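Transcriptional repressor (Vibrio fischeri, PDB 3KV1) probably represses transcription as a SorC-family, DNA-binding regulator whose putative sugar-binding domain, crystallised here, is likely to recognise a carbohydrate effector. Local coordinates at residues Y119-V124 against R209-E214. Numbering follows the deposited sequence.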
ATOM      1  N   TYR A 119       2.310   1.025   5.224  1.00 20.79           N
ATOM      2  CA  TYR A 119       0.880   0.863   5.545  1.00 22.44           C
ATOM      3  C   TYR A 119       0.380   1.863   6.583  1.00 20.09           C
ATOM      4  O   TYR A 119      -0.016   1.479   7.702  1.00 19.75           O
ATOM      5  CB  TYR A 119       0.584  -0.593   6.002  1.00 20.99           C
ATOM      6  CG  TYR A 119       0.811  -1.549   4.870  1.00 20.44           C
ATOM      7  CD1 TYR A 119       1.915  -2.395   4.868  1.00 20.58           C
ATOM      8  CD2 TYR A 119      -0.040  -1.566   3.767  1.00 20.99           C
ATOM      9  CE1 TYR A 119       2.144  -3.270   3.799  1.00 22.13           C
ATOM     10  CE2 TYR A 119       0.196  -2.432   2.680  1.00 21.35           C
ATOM     11  CZ  TYR A 119       1.290  -3.271   2.712  1.00 24.45           C
ATOM     12  OH  TYR A 119       1.526  -4.116   1.630  1.00 28.38           O
ATOM     13  N   ALA A 120       0.407   3.149   6.218  1.00 18.84           N
ATOM     14  CA  ALA A 120      -0.067   4.211   7.074  1.00 16.56           C
ATOM     15  C   ALA A 120      -0.401   5.386   6.165  1.00 17.46           C
ATOM     16  O   ALA A 120       0.181   5.521   5.077  1.00 20.39           O
ATOM     17  CB  ALA A 120       1.035   4.655   8.028  1.00 21.38           C
ATOM     18  N   PRO A 121      -1.301   6.247   6.615  1.00 21.54           N
ATOM     19  CA  PRO A 121      -1.554   7.436   5.792  1.00 20.13           C
ATOM     20  C   PRO A 121      -0.367   8.419   5.844  1.00 22.32           C
ATOM     21  O   PRO A 121       0.396   8.431   6.812  1.00 21.21           O
ATOM     22  CB  PRO A 121      -2.762   8.110   6.463  1.00 21.11           C
ATOM     23  CG  PRO A 121      -3.007   7.407   7.733  1.00 28.53           C
ATOM     24  CD  PRO A 121      -2.101   6.195   7.845  1.00 25.73           C
ATOM     25  N   ALA A 122      -0.270   9.262   4.831  1.00 18.73           N
ATOM     26  CA  ALA A 122       0.784  10.299   4.796  1.00 20.20           C
ATOM     27  C   ALA A 122       0.580  11.324   5.906  1.00 21.97           C
ATOM     28  O   ALA A 122       1.550  11.793   6.518  1.00 22.29           O
ATOM     29  CB  ALA A 122       0.758  11.017   3.448  1.00 20.35           C
ATOM     30  N   TYR A 123      -0.678  11.675   6.173  1.00 21.87           N
ATOM     31  CA  TYR A 123      -1.005  12.805   7.065  1.00 25.00           C
ATOM     32  C   TYR A 123      -1.949  12.419   8.179  1.00 28.48           C
ATOM     33  O   TYR A 123      -2.831  11.574   7.984  1.00 26.41           O
ATOM     34  CB  TYR A 123      -1.641  13.964   6.283  1.00 22.71           C
ATOM     35  CG  TYR A 123      -0.756  14.451   5.167  1.00 22.28           C
ATOM     36  CD1 TYR A 123       0.497  14.974   5.439  1.00 23.07           C
ATOM     37  CD2 TYR A 123      -1.159  14.360   3.844  1.00 21.97           C
ATOM     38  CE1 TYR A 123       1.342  15.411   4.422  1.00 26.60           C
ATOM     39  CE2 TYR A 123      -0.339  14.803   2.817  1.00 25.08           C
ATOM     40  CZ  TYR A 123       0.918  15.319   3.106  1.00 28.11           C
ATOM     41  OH  TYR A 123       1.725  15.771   2.083  1.00 28.88           O
ATOM     42  N   VAL A 124      -1.775  13.045   9.343  1.00 24.55           N
ATOM     43  CA  VAL A 124      -2.723  12.869  10.434  1.00 24.09           C
ATOM     44  C   VAL A 124      -2.974  14.258  11.035  1.00 28.12           C
ATOM     45  O   VAL A 124      -2.202  15.189  10.813  1.00 29.29           O
ATOM     46  CB  VAL A 124      -2.187  11.896  11.505  1.00 30.66           C
ATOM     47  CG1 VAL A 124      -1.980  10.532  10.896  1.00 29.93           C
ATOM     48  CG2 VAL A 124      -0.880  12.391  12.081  1.00 31.15           C
ATOM     49  N   ARG A 209       2.336  16.262  11.688  1.00 25.39           N
ATOM     50  CA  ARG A 209       1.177  15.806  10.934  1.00 22.50           C
ATOM     51  C   ARG A 209       1.548  14.851   9.798  1.00 23.14           C
ATOM     52  O   ARG A 209       0.700  14.543   8.990  1.00 24.54           O
ATOM     53  CB  ARG A 209       0.429  17.006  10.291  1.00 23.37           C
ATOM     54  CG  ARG A 209       0.044  18.105  11.264  1.00 23.71           C
ATOM     55  CD  ARG A 209      -0.869  17.641  12.410  1.00 28.78           C
ATOM     56  NE  ARG A 209      -0.754  18.631  13.477  1.00 29.93           N
ATOM     57  CZ  ARG A 209      -1.544  19.688  13.632  1.00 37.56           C
ATOM     58  NH1 ARG A 209      -2.586  19.903  12.829  1.00 35.81           N
ATOM     59  NH2 ARG A 209      -1.284  20.537  14.608  1.00 36.96           N
ATOM     60  N   VAL A 210       2.810  14.415   9.727  0.73 21.42           N
ATOM     61  CA  VAL A 210       3.281  13.597   8.603  0.73 21.43           C
ATOM     62  C   VAL A 210       3.878  12.285   9.095  0.73 23.75           C
ATOM     63  O   VAL A 210       4.598  12.265  10.087  0.73 26.41           O
ATOM     64  CB  VAL A 210       4.381  14.307   7.763  0.73 26.28           C
ATOM     65  CG1 VAL A 210       4.701  13.497   6.500  0.73 19.61           C
ATOM     66  CG2 VAL A 210       3.943  15.698   7.386  0.73 26.85           C
ATOM     67  N   ILE A 211       3.584  11.185   8.393  1.00 23.66           N
ATOM     68  CA  ILE A 211       4.166   9.913   8.720  1.00 21.81           C
ATOM     69  C   ILE A 211       5.143   9.512   7.633  1.00 20.39           C
ATOM     70  O   ILE A 211       4.751   9.306   6.486  1.00 21.60           O
ATOM     71  CB  ILE A 211       3.082   8.829   8.834  1.00 19.99           C
ATOM     72  CG1 ILE A 211       2.233   9.138  10.083  1.00 26.15           C
ATOM     73  CG2 ILE A 211       3.746   7.476   8.993  1.00 20.78           C
ATOM     74  CD1 ILE A 211       1.061   8.263  10.243  1.00 35.09           C
ATOM     75  N   GLY A 212       6.418   9.436   7.978  1.00 21.76           N
ATOM     76  CA  GLY A 212       7.412   9.066   6.976  1.00 22.81           C
ATOM     77  C   GLY A 212       8.791   9.236   7.568  1.00 23.94           C
ATOM     78  O   GLY A 212       8.910   9.396   8.792  1.00 24.34           O
ATOM     79  N   LEU A 213       9.819   9.177   6.723  1.00 20.10           N
ATOM     80  CA  LEU A 213      11.198   9.465   7.157  1.00 22.41           C
ATOM     81  C   LEU A 213      11.419  10.900   7.633  1.00 22.54           C
ATOM     82  O   LEU A 213      10.555  11.766   7.483  1.00 22.71           O
ATOM     83  CB  LEU A 213      12.183   9.184   6.020  1.00 21.25           C
ATOM     84  CG  LEU A 213      12.328   7.727   5.547  1.00 22.96           C
ATOM     85  CD1 LEU A 213      13.424   7.715   4.503  1.00 27.35           C
ATOM     86  CD2 LEU A 213      12.665   6.784   6.711  1.00 24.32           C
ATOM     87  N   GLU A 214      12.580  11.140   8.237  1.00 23.43           N
ATOM     88  CA  GLU A 214      12.971  12.493   8.645  1.00 24.68           C
ATOM     89  C   GLU A 214      14.347  12.871   8.105  1.00 24.85           C
ATOM     90  O   GLU A 214      15.052  12.050   7.505  1.00 24.04           O
ATOM     91  CB  GLU A 214      12.946  12.633  10.173  1.00 29.86           C
ATOM     92  CG  GLU A 214      13.868  11.674  10.894  1.00 33.74           C
ATOM     93  CD  GLU A 214      13.803  11.833  12.406  1.00 49.27           C
ATOM     94  OE1 GLU A 214      12.947  11.182  13.035  1.00 49.88           O
ATOM     95  OE2 GLU A 214      14.600  12.619  12.961  1.00 55.00           O
TER
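The edge of the Y123 ring faces the 209-214 segment: V210 CG2, in one of its two conformers, lies near the ring plane, 4.0 Å from Y123 CE1, with R209 O beside CD1. A122 CB lies over one face, offset toward the rim. In that conformer Y123 and V210 run side by side in the same direction; the phenol OH hydrogen-bonds H164 and Q63, fixing the far end of the ring. The backbones bridge antiparallel at this non-hydrogen-bonded pair, flanked by I211 N to A122 O (2.8 Å, 162° at the hydrogen) and V124 N to R209 O (2.9 Å). Each acceptor also takes a CA-H contact, A122 O from V210 CA and R209 O from Y123 CA (3.1 Å). With CG1 anti to its carbonyl carbon (chi1 -68°), I211 extends CD1 to V124 CG1 (3.8 Å), the side chains crossing at about a right angle; its CG2 branch meets A120 CB at 4.0 Å. F133 and M134 of helix 127-134 also pack on I211. A glycerol, probably from the crystallisation liquor, lies near Y123 and may mark a pocket. This single antiparallel bridge joins two loops of the Rossmann-like sugar-binding domain, those preceding helices 127-134 and 215-219.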